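Local coordinates for protein p-nitrophenyl phosphatase (Pho2) (Archaeoglobus fulgidus, PDB 3QGM) that probably hydrolyses phosphate esters as a metal-dependent phosphatase of the haloacid dehalogenase (HAD) superfamily, and holds a calcium ion in this crystal, at residues D212-D217 against G234-E239; E227-L232 against Y254-L259; K136-C141 against W175-E180. All blocks are in the same frame, centred on the assembly; numbering follows the deposited sequence.

Contact 1. Residues D212-D217 against G234-E239; sequences DQIDVD and GVTTRE. With CA (calcium ion), chain E.
D212 and G234 bring the two backbones closest, with their CA atoms 5.4 Å apart, where the turn before helix 214-224 meets the loop that follows strand 227-231. D212 OD1 binds the calcium ion at 2.3 Å. D212 OD2 accepts from V235 N at 2.9 Å in a nearly straight bond (172°), met on its anti side and well out of the carboxylate plane. A metal-bound water also donates to OD2. CG lies between the backbone N and the carbonyl carbon of D212 (chi1 71°), which turns the carboxylate toward both metal and loop. T236 OG1 donates to the carbonyl O of D212 at 2.6 Å, and T236 N adds a weak bond to the same oxygen. A water links T236 OG1 to I214 N. The extended Q213 side chain crosses V235, with Q213 CG 3.8 Å from V235 CB, and its NE2 donates to a second calcium-bound water. An alanine in place of Q213 would probably leave that water without one of its partners and bare the flank of V235. D217 OD2 receives a hydrogen bond from the same water and accepts from Q213 N at 3.0 Å. D14 and D16, of the DxD motif, complete the protein ligands of the calcium; D212 and D217 fit the acidic motif IV of HAD phosphatases, consistent with the active site. D217 OD1 forms a salt bridge with K187. I214 and T236 both pack on L230 of strand 227-231, and helix 241-248 lies against them through H248, L241 and M244.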
loop_
_atom_site.group_PDB
_atom_site.type_symbol
_atom_site.label_atom_id
_atom_site.label_comp_id
_atom_site.label_asym_id
_atom_site.label_seq_id
_atom_site.Cartn_x
_atom_site.Cartn_y
_atom_site.Cartn_z
ATOM N N ASP A 212 1.379 19.280 -17.976
ATOM C CA ASP A 212 1.064 18.223 -18.925
ATOM C C ASP A 212 0.054 17.239 -18.398
ATOM O O ASP A 212 -0.321 16.368 -19.137
ATOM C CB ASP A 212 2.336 17.478 -19.405
ATOM C CG ASP A 212 2.960 16.593 -18.326
ATOM O OD1 ASP A 212 2.878 16.925 -17.130
ATOM O OD2 ASP A 212 3.571 15.573 -18.694
ATOM N N GLN A 213 -0.376 17.388 -17.137
ATOM C CA GLN A 213 -1.356 16.491 -16.491
ATOM C C GLN A 213 -2.575 17.232 -15.933
ATOM O O GLN A 213 -2.473 18.135 -15.075
ATOM C CB GLN A 213 -0.691 15.707 -15.360
ATOM C CG GLN A 213 0.371 14.740 -15.830
ATOM C CD GLN A 213 0.884 13.847 -14.702
ATOM O OE1 GLN A 213 0.570 12.671 -14.648
ATOM N NE2 GLN A 213 1.702 14.397 -13.834
ATOM N N ILE A 214 -3.751 16.808 -16.386
ATOM C CA ILE A 214 -5.012 17.425 -15.957
ATOM C C ILE A 214 -5.234 17.229 -14.486
ATOM O O ILE A 214 -5.525 18.176 -13.753
ATOM C CB ILE A 214 -6.158 16.828 -16.684
ATOM C CG1 ILE A 214 -5.947 17.033 -18.186
ATOM C CG2 ILE A 214 -7.549 17.404 -16.116
ATOM C CD1 ILE A 214 -6.878 17.966 -18.850
ATOM N N ASP A 215 -5.054 16.002 -14.029
ATOM C CA ASP A 215 -5.247 15.663 -12.613
ATOM C C ASP A 215 -4.151 16.127 -11.687
ATOM O O ASP A 215 -4.275 15.986 -10.495
ATOM C CB ASP A 215 -5.370 14.152 -12.441
ATOM C CG ASP A 215 -4.122 13.413 -12.844
ATOM O OD1 ASP A 215 -3.799 12.435 -12.173
ATOM O OD2 ASP A 215 -3.495 13.790 -13.843
ATOM N N VAL A 216 -3.058 16.657 -12.220
ATOM C CA VAL A 216 -2.029 17.201 -11.366
ATOM C C VAL A 216 -1.978 18.719 -11.539
ATOM O O VAL A 216 -2.245 19.496 -10.610
ATOM C CB VAL A 216 -0.683 16.511 -11.695
ATOM C CG1 VAL A 216 0.471 17.145 -10.945
ATOM C CG2 VAL A 216 -0.806 14.954 -11.379
ATOM N N ASP A 217 -1.641 19.124 -12.746
ATOM C CA ASP A 217 -1.346 20.524 -13.023
ATOM C C ASP A 217 -2.614 21.366 -13.140
ATOM O O ASP A 217 -2.687 22.439 -12.554
ATOM C CB ASP A 217 -0.522 20.609 -14.289
ATOM C CG ASP A 217 0.747 19.802 -14.157
ATOM O OD1 ASP A 217 1.556 20.238 -13.311
ATOM O OD2 ASP A 217 0.866 18.710 -14.800
ATOM N N GLY A 234 3.817 16.136 -23.140
ATOM C CA GLY A 234 4.093 15.137 -22.106
ATOM C C GLY A 234 2.966 14.122 -21.993
ATOM O O GLY A 234 2.514 13.612 -23.008
ATOM N N VAL A 235 2.502 13.846 -20.773
ATOM C CA VAL A 235 1.506 12.789 -20.513
ATOM C C VAL A 235 0.182 12.947 -21.352
ATOM O O VAL A 235 -0.413 11.953 -21.816
ATOM C CB VAL A 235 1.214 12.721 -18.973
ATOM C CG1 VAL A 235 0.006 11.893 -18.657
ATOM C CG2 VAL A 235 2.457 12.219 -18.164
ATOM N N THR A 236 -0.272 14.178 -21.576
ATOM C CA THR A 236 -1.512 14.371 -22.314
ATOM C C THR A 236 -1.187 14.618 -23.762
ATOM O O THR A 236 -0.267 15.346 -24.089
ATOM C CB THR A 236 -2.403 15.462 -21.714
ATOM O OG1 THR A 236 -2.411 15.332 -20.287
ATOM C CG2 THR A 236 -3.868 15.334 -22.234
ATOM N N THR A 237 -1.877 13.911 -24.645
ATOM C CA THR A 237 -1.619 14.039 -26.085
ATOM C C THR A 237 -2.896 14.478 -26.791
ATOM O O THR A 237 -3.995 14.487 -26.197
ATOM C CB THR A 237 -1.187 12.727 -26.667
ATOM O OG1 THR A 237 -2.278 11.826 -26.563
ATOM C CG2 THR A 237 0.019 12.165 -25.903
ATOM N N ARG A 238 -2.764 14.824 -28.061
ATOM C CA ARG A 238 -3.953 15.182 -28.855
ATOM C C ARG A 238 -4.978 14.006 -28.840
ATOM O O ARG A 238 -6.207 14.219 -28.692
ATOM C CB ARG A 238 -3.526 15.628 -30.269
ATOM C CG ARG A 238 -4.567 16.439 -31.060
ATOM C CD ARG A 238 -4.981 17.752 -30.365
ATOM N NE ARG A 238 -4.096 18.896 -30.642
ATOM C CZ ARG A 238 -4.293 20.130 -30.166
ATOM N NH1 ARG A 238 -3.451 21.106 -30.474
ATOM N NH2 ARG A 238 -5.330 20.401 -29.373
ATOM N N GLU A 239 -4.454 12.773 -28.866
ATOM C CA GLU A 239 -5.271 11.539 -28.942
ATOM C C GLU A 239 -5.923 11.138 -27.624
ATOM O O GLU A 239 -6.915 10.401 -27.646
ATOM C CB GLU A 239 -4.429 10.338 -29.375
ATOM C CG GLU A 239 -3.539 10.574 -30.578
ATOM C CD GLU A 239 -2.204 11.150 -30.175
ATOM O OE1 GLU A 239 -1.367 10.342 -29.681
ATOM O OE2 GLU A 239 -2.019 12.390 -30.302
HETATM CA CA CA E . 4.501 16.936 -15.539
HETATM O O HOH W 1 4.604 14.678 -16.461
HETATM O O HOH W 2 2.919 16.979 -14.106
HETATM O O HOH W 3 -4.171 14.592 -17.991
HETATM O O HOH W 4 5.722 15.862 -13.847
#

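Contact 2. Residues E227-L232 against Y254-L259; sequences ETVLVL and YVFNSL
L230 bonds to the edge strand through its backbone N and O: L230 N donates to Y254 O at 2.8 Å, and L230 O accepts from F256 N at 2.9 Å. Y254 N to T228 O, 3.1 Å, extends this parallel ladder. Beyond the last bridge, L232 N donates to N257 O from above the carbonyl plane. V229, V231, Y254 and F256 share one face. V229 CG1, anti to the backbone N (chi1 175°), meets the edge of the F256 ring in its plane, 3.8 Å from F256 CD2, while CG2, beside the N, lies oblique to the Y254 ring. V231 CG1 packs on the turn into the next helix, 3.7 Å from S258 C. L230 and V255 share the other face. L232, just past the strand, sets CD1 against V255 CG1 at 3.8 Å. At the ring edge of Y254, E227 OE2 takes a weak hydrogen bond from OH. K8 is the main partner of E227, by a salt bridge at OE1. Helix 241-248 links the two strands in a beta-alpha-beta unit, with L241 on L230 and V255. M262 of helix 259-264 packs on V229 and F256. Strand 207-211 bonds to the other edge of strand 227-231; strand 254-256 ends the sheet in this chain.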
loop_
_atom_site.group_PDB
_atom_site.type_symbol
_atom_site.label_atom_id
_atom_site.label_comp_id
_atom_site.label_asym_id
_atom_site.label_seq_id
_atom_site.Cartn_x
_atom_site.Cartn_y
_atom_site.Cartn_z
ATOM N N GLU A 227 -5.693 30.567 -13.617
ATOM C CA GLU A 227 -6.009 30.024 -14.938
ATOM C C GLU A 227 -5.019 28.931 -15.258
ATOM O O GLU A 227 -3.876 28.991 -14.829
ATOM C CB GLU A 227 -5.918 31.100 -16.033
ATOM C CG GLU A 227 -6.973 32.180 -15.942
ATOM C CD GLU A 227 -7.016 33.023 -17.212
ATOM O OE1 GLU A 227 -6.316 34.042 -17.254
ATOM O OE2 GLU A 227 -7.701 32.627 -18.179
ATOM N N THR A 228 -5.471 27.958 -16.029
ATOM C CA THR A 228 -4.728 26.748 -16.267
ATOM C C THR A 228 -4.517 26.566 -17.767
ATOM O O THR A 228 -5.413 26.861 -18.608
ATOM C CB THR A 228 -5.500 25.508 -15.728
ATOM O OG1 THR A 228 -6.820 25.514 -16.292
ATOM C CG2 THR A 228 -5.579 25.524 -14.179
ATOM N N VAL A 229 -3.317 26.085 -18.082
ATOM C CA VAL A 229 -2.881 25.809 -19.457
ATOM C C VAL A 229 -2.347 24.384 -19.526
ATOM O O VAL A 229 -1.423 24.015 -18.801
ATOM C CB VAL A 229 -1.720 26.725 -19.924
ATOM C CG1 VAL A 229 -1.269 26.282 -21.292
ATOM C CG2 VAL A 229 -2.126 28.249 -19.944
ATOM N N LEU A 230 -2.903 23.590 -20.419
ATOM C CA LEU A 230 -2.396 22.246 -20.632
ATOM C C LEU A 230 -1.593 22.215 -21.930
ATOM O O LEU A 230 -2.041 22.695 -22.986
ATOM C CB LEU A 230 -3.550 21.234 -20.709
ATOM C CG LEU A 230 -3.102 19.774 -20.884
ATOM C CD1 LEU A 230 -2.576 19.166 -19.564
ATOM C CD2 LEU A 230 -4.272 18.949 -21.386
ATOM N N VAL A 231 -0.403 21.637 -21.857
ATOM C CA VAL A 231 0.394 21.418 -23.053
ATOM C C VAL A 231 0.436 19.947 -23.356
ATOM O O VAL A 231 0.221 19.106 -22.483
ATOM C CB VAL A 231 1.834 21.986 -22.972
ATOM C CG1 VAL A 231 1.787 23.508 -22.908
ATOM C CG2 VAL A 231 2.620 21.355 -21.804
ATOM N N LEU A 232 0.753 19.650 -24.605
ATOM C CA LEU A 232 0.631 18.296 -25.128
ATOM C C LEU A 232 2.009 17.667 -25.457
ATOM O O LEU A 232 2.083 16.699 -26.200
ATOM C CB LEU A 232 -0.308 18.323 -26.352
ATOM C CG LEU A 232 -1.726 18.865 -26.101
ATOM C CD1 LEU A 232 -2.531 18.851 -27.385
ATOM C CD2 LEU A 232 -2.483 18.096 -24.987
ATOM N N TYR A 254 -6.915 26.649 -21.327
ATOM C CA TYR A 254 -6.277 26.631 -22.646
ATOM C C TYR A 254 -5.523 25.304 -22.902
ATOM O O TYR A 254 -4.996 24.700 -21.995
ATOM C CB TYR A 254 -5.282 27.781 -22.758
ATOM C CG TYR A 254 -5.839 29.126 -22.419
ATOM C CD1 TYR A 254 -6.433 29.920 -23.400
ATOM C CD2 TYR A 254 -5.760 29.633 -21.118
ATOM C CE1 TYR A 254 -6.954 31.169 -23.098
ATOM C CE2 TYR A 254 -6.262 30.872 -20.807
ATOM C CZ TYR A 254 -6.864 31.638 -21.797
ATOM O OH TYR A 254 -7.372 32.878 -21.491
ATOM N N VAL A 255 -5.466 24.880 -24.157
ATOM C CA VAL A 255 -4.648 23.749 -24.564
ATOM C C VAL A 255 -3.728 24.206 -25.686
ATOM O O VAL A 255 -4.186 24.850 -26.618
ATOM C CB VAL A 255 -5.504 22.604 -25.109
ATOM C CG1 VAL A 255 -4.621 21.382 -25.430
ATOM C CG2 VAL A 255 -6.605 22.247 -24.117
ATOM N N PHE A 256 -2.439 23.884 -25.582
ATOM C CA PHE A 256 -1.461 24.193 -26.608
ATOM C C PHE A 256 -0.604 22.966 -26.820
ATOM O O PHE A 256 -0.407 22.176 -25.904
ATOM C CB PHE A 256 -0.553 25.356 -26.208
ATOM C CG PHE A 256 -1.220 26.662 -26.193
ATOM C CD1 PHE A 256 -1.543 27.299 -27.389
ATOM C CD2 PHE A 256 -1.550 27.265 -24.991
ATOM C CE1 PHE A 256 -2.187 28.509 -27.385
ATOM C CE2 PHE A 256 -2.177 28.480 -24.969
ATOM C CZ PHE A 256 -2.520 29.105 -26.167
ATOM N N ASN A 257 -0.071 22.830 -28.025
ATOM C CA ASN A 257 0.795 21.718 -28.342
ATOM C C ASN A 257 2.028 21.745 -27.436
ATOM O O ASN A 257 2.398 20.736 -26.885
ATOM C CB ASN A 257 1.177 21.739 -29.840
ATOM C CG ASN A 257 0.110 21.080 -30.724
ATOM O OD1 ASN A 257 -0.557 20.136 -30.302
ATOM N ND2 ASN A 257 -0.017 21.545 -31.961
ATOM N N SER A 258 2.629 22.916 -27.284
ATOM C CA SER A 258 3.804 23.066 -26.447
ATOM C C SER A 258 3.835 24.463 -25.846
ATOM O O SER A 258 3.063 25.340 -26.245
ATOM C CB SER A 258 5.077 22.875 -27.299
ATOM O OG SER A 258 5.184 23.949 -28.193
ATOM N N LEU A 259 4.758 24.675 -24.901
ATOM C CA LEU A 259 4.888 25.991 -24.274
ATOM C C LEU A 259 5.238 27.086 -25.315
ATOM O O LEU A 259 4.786 28.245 -25.215
ATOM C CB LEU A 259 5.936 25.928 -23.152
ATOM C CG LEU A 259 6.151 27.198 -22.355
ATOM C CD1 LEU A 259 4.900 27.499 -21.547
ATOM C CD2 LEU A 259 7.379 26.960 -21.459
#

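Contact 3. Residues K136-C141 against W175-E180; sequences KALRAC and WMTGRE
The guanidinium of R179 meets the end of the 136-141 segment edge-on. R179 NH1 donates to C141 O at 3.0 Å, with an N-H...O angle of 158°. The oxygen lies only 6° out of the guanidinium plane, and the nitrogen sits on a carbonyl lone pair in the carbonyl plane. Both flat groups are thus well aligned for the bond. NH1 also bonds to I145 O, and NH2 forms a salt bridge with D182. These partners fix the rotation of the group at its edges. The R179 chain bends at chi3, so that its aliphatic part passes the C141 sulfur and NH1 comes to C141 O. R179 CD touches C141 SG at 3.7 Å, and CB and CG lie a little farther from it.

The same sulfur meets T177. C141 SG lies anti to its own backbone N (chi1 -168°), pointing between T177 and R179, and is 3.7 Å from T177 OG1. That hydroxyl oxygen is also bonded to L173 O, one turn back in its helix. T177 OG1 accepts from R179 N at 3.0 Å, closing an ST turn. G178, the first residue past the helix, has positive phi and lies inside this turn. Next to the sulfur, L138 CD1 packs on T177 CG2 at 3.7 Å, the two side chains sliding past each other in opposite directions. L138 also crosses the selenomethionine M176 at about a right angle, with L138 CD1 4.0 Å from M176 CE.

The second subunit lies beside this apolar end. Its I163 packs on L138 and its M168 on M176. R139 forms a salt bridge with D160 of that subunit. Far from the metal, the contact joins helix 131-143 to the C-terminal end of helix 167-177. Both helices accompany the second parallel sheet, consistent with the cap domain of a HAD phosphatase.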
loop_
_atom_site.group_PDB
_atom_site.type_symbol
_atom_site.label_atom_id
_atom_site.label_comp_id
_atom_site.label_asym_id
_atom_site.label_seq_id
_atom_site.Cartn_x
_atom_site.Cartn_y
_atom_site.Cartn_z
ATOM N N LYS A 136 9.092 0.535 9.904
ATOM C CA LYS A 136 9.366 1.771 10.650
ATOM C C LYS A 136 8.296 2.834 10.427
ATOM O O LYS A 136 7.879 3.489 11.361
ATOM C CB LYS A 136 10.747 2.322 10.319
ATOM C CG LYS A 136 11.928 1.387 10.730
ATOM C CD LYS A 136 13.242 2.127 10.580
ATOM C CE LYS A 136 14.400 1.439 11.312
ATOM N NZ LYS A 136 15.354 0.865 10.339
ATOM N N ALA A 137 7.870 2.982 9.177
ATOM C CA ALA A 137 6.823 3.941 8.788
ATOM C C ALA A 137 5.531 3.567 9.455
ATOM O O ALA A 137 4.878 4.409 10.041
ATOM C CB ALA A 137 6.633 3.938 7.247
ATOM N N LEU A 138 5.167 2.287 9.354
ATOM C CA LEU A 138 4.014 1.757 10.056
ATOM C C LEU A 138 4.060 2.147 11.564
ATOM O O LEU A 138 3.093 2.672 12.132
ATOM C CB LEU A 138 3.926 0.231 9.872
ATOM C CG LEU A 138 2.949 -0.495 10.816
ATOM C CD1 LEU A 138 1.507 -0.100 10.415
ATOM C CD2 LEU A 138 3.155 -1.998 10.788
ATOM N N ARG A 139 5.174 1.862 12.216
ATOM C CA ARG A 139 5.229 2.150 13.653
ATOM C C ARG A 139 5.134 3.649 13.926
ATOM O O ARG A 139 4.439 4.060 14.845
ATOM C CB ARG A 139 6.470 1.515 14.261
ATOM C CG ARG A 139 6.376 -0.018 14.180
ATOM C CD ARG A 139 7.619 -0.685 14.728
ATOM N NE ARG A 139 7.546 -2.110 14.648
ATOM C CZ ARG A 139 8.544 -2.937 14.942
ATOM N NH1 ARG A 139 9.720 -2.460 15.357
ATOM N NH2 ARG A 139 8.347 -4.250 14.838
ATOM N N ALA A 140 5.795 4.466 13.121
ATOM C CA ALA A 140 5.676 5.936 13.244
ATOM C C ALA A 140 4.241 6.441 13.064
ATOM O O ALA A 140 3.720 7.332 13.789
ATOM C CB ALA A 140 6.612 6.608 12.227
ATOM N N CYS A 141 3.572 5.850 12.096
ATOM C CA CYS A 141 2.238 6.267 11.763
ATOM C C CYS A 141 1.258 5.895 12.927
ATOM O O CYS A 141 0.459 6.712 13.356
ATOM C CB CYS A 141 1.897 5.595 10.442
ATOM S SG CYS A 141 0.482 6.202 9.667
ATOM N N TRP A 175 -4.087 1.811 4.298
ATOM C CA TRP A 175 -4.776 0.553 4.432
ATOM C C TRP A 175 -4.560 -0.115 5.775
ATOM O O TRP A 175 -5.504 -0.685 6.354
ATOM C CB TRP A 175 -4.396 -0.376 3.310
ATOM C CG TRP A 175 -5.246 -1.538 3.160
ATOM C CD1 TRP A 175 -5.044 -2.772 3.680
ATOM C CD2 TRP A 175 -6.386 -1.631 2.323
ATOM N NE1 TRP A 175 -6.030 -3.628 3.247
ATOM C CE2 TRP A 175 -6.849 -2.954 2.391
ATOM C CE3 TRP A 175 -7.045 -0.720 1.484
ATOM C CZ2 TRP A 175 -8.001 -3.384 1.721
ATOM C CZ3 TRP A 175 -8.143 -1.138 0.803
ATOM C CH2 TRP A 175 -8.626 -2.474 0.928
HETATM N N MSE A 176 -3.342 -0.007 6.303
HETATM C CA MSE A 176 -2.986 -0.693 7.522
HETATM C C MSE A 176 -3.466 0.060 8.766
HETATM O O MSE A 176 -3.754 -0.560 9.766
HETATM C CB MSE A 176 -1.455 -0.882 7.583
HETATM C CG MSE A 176 -0.937 -1.901 6.531
HETATM SE SE MSE A 176 0.911 -2.288 6.923
HETATM C CE MSE A 176 1.702 -0.571 6.482
ATOM N N THR A 177 -3.505 1.384 8.719
ATOM C CA THR A 177 -3.684 2.206 9.945
ATOM C C THR A 177 -4.914 3.086 9.915
ATOM O O THR A 177 -5.301 3.595 10.953
ATOM C CB THR A 177 -2.550 3.191 10.178
ATOM O OG1 THR A 177 -2.563 4.173 9.130
ATOM C CG2 THR A 177 -1.169 2.523 10.276
ATOM N N GLY A 178 -5.483 3.319 8.729
ATOM C CA GLY A 178 -6.569 4.286 8.577
ATOM C C GLY A 178 -6.109 5.728 8.448
ATOM O O GLY A 178 -6.905 6.581 8.155
ATOM N N ARG A 179 -4.819 6.027 8.588
ATOM C CA ARG A 179 -4.342 7.423 8.456
ATOM C C ARG A 179 -3.942 7.771 7.033
ATOM O O ARG A 179 -3.126 7.060 6.416
ATOM C CB ARG A 179 -3.095 7.671 9.318
ATOM C CG ARG A 179 -3.337 7.555 10.771
ATOM C CD ARG A 179 -2.156 8.104 11.519
ATOM N NE ARG A 179 -1.977 9.544 11.371
ATOM C CZ ARG A 179 -0.889 10.199 11.814
ATOM N NH1 ARG A 179 0.118 9.560 12.396
ATOM N NH2 ARG A 179 -0.793 11.496 11.662
ATOM N N GLU A 180 -4.459 8.886 6.539
ATOM C CA GLU A 180 -3.869 9.550 5.393
ATOM C C GLU A 180 -2.869 10.559 5.895
ATOM O O GLU A 180 -2.850 10.865 7.090
ATOM C CB GLU A 180 -4.947 10.278 4.606
ATOM C CG GLU A 180 -6.011 9.317 4.100
ATOM C CD GLU A 180 -7.020 10.020 3.291
ATOM O OE1 GLU A 180 -6.711 10.318 2.116
ATOM O OE2 GLU A 180 -8.073 10.317 3.851
#

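Contacts 1 and 2 are neighbours, with centres 9 Å apart. Their segments alternate along the chain. L230 CD1 of contact 2 lies 3.5 Å from D212 C of contact 1. R238 and N257 add a weak hydrogen bond between the two. Contact 1 holds a calcium ligand itself. Contact 2 lies farther from the ion: the V231 side chain is about 8 Å from it. Contact 3 belongs to a different part of the molecule. Its centre is about 32 Å from that of contact 1 and about 38 Å from that of contact 2. It joins helices near the second subunit, whereas contact 1 lies at the metal end of the six-stranded sheet and contact 2 is its last strand pair, with the V231 end nearest the ion.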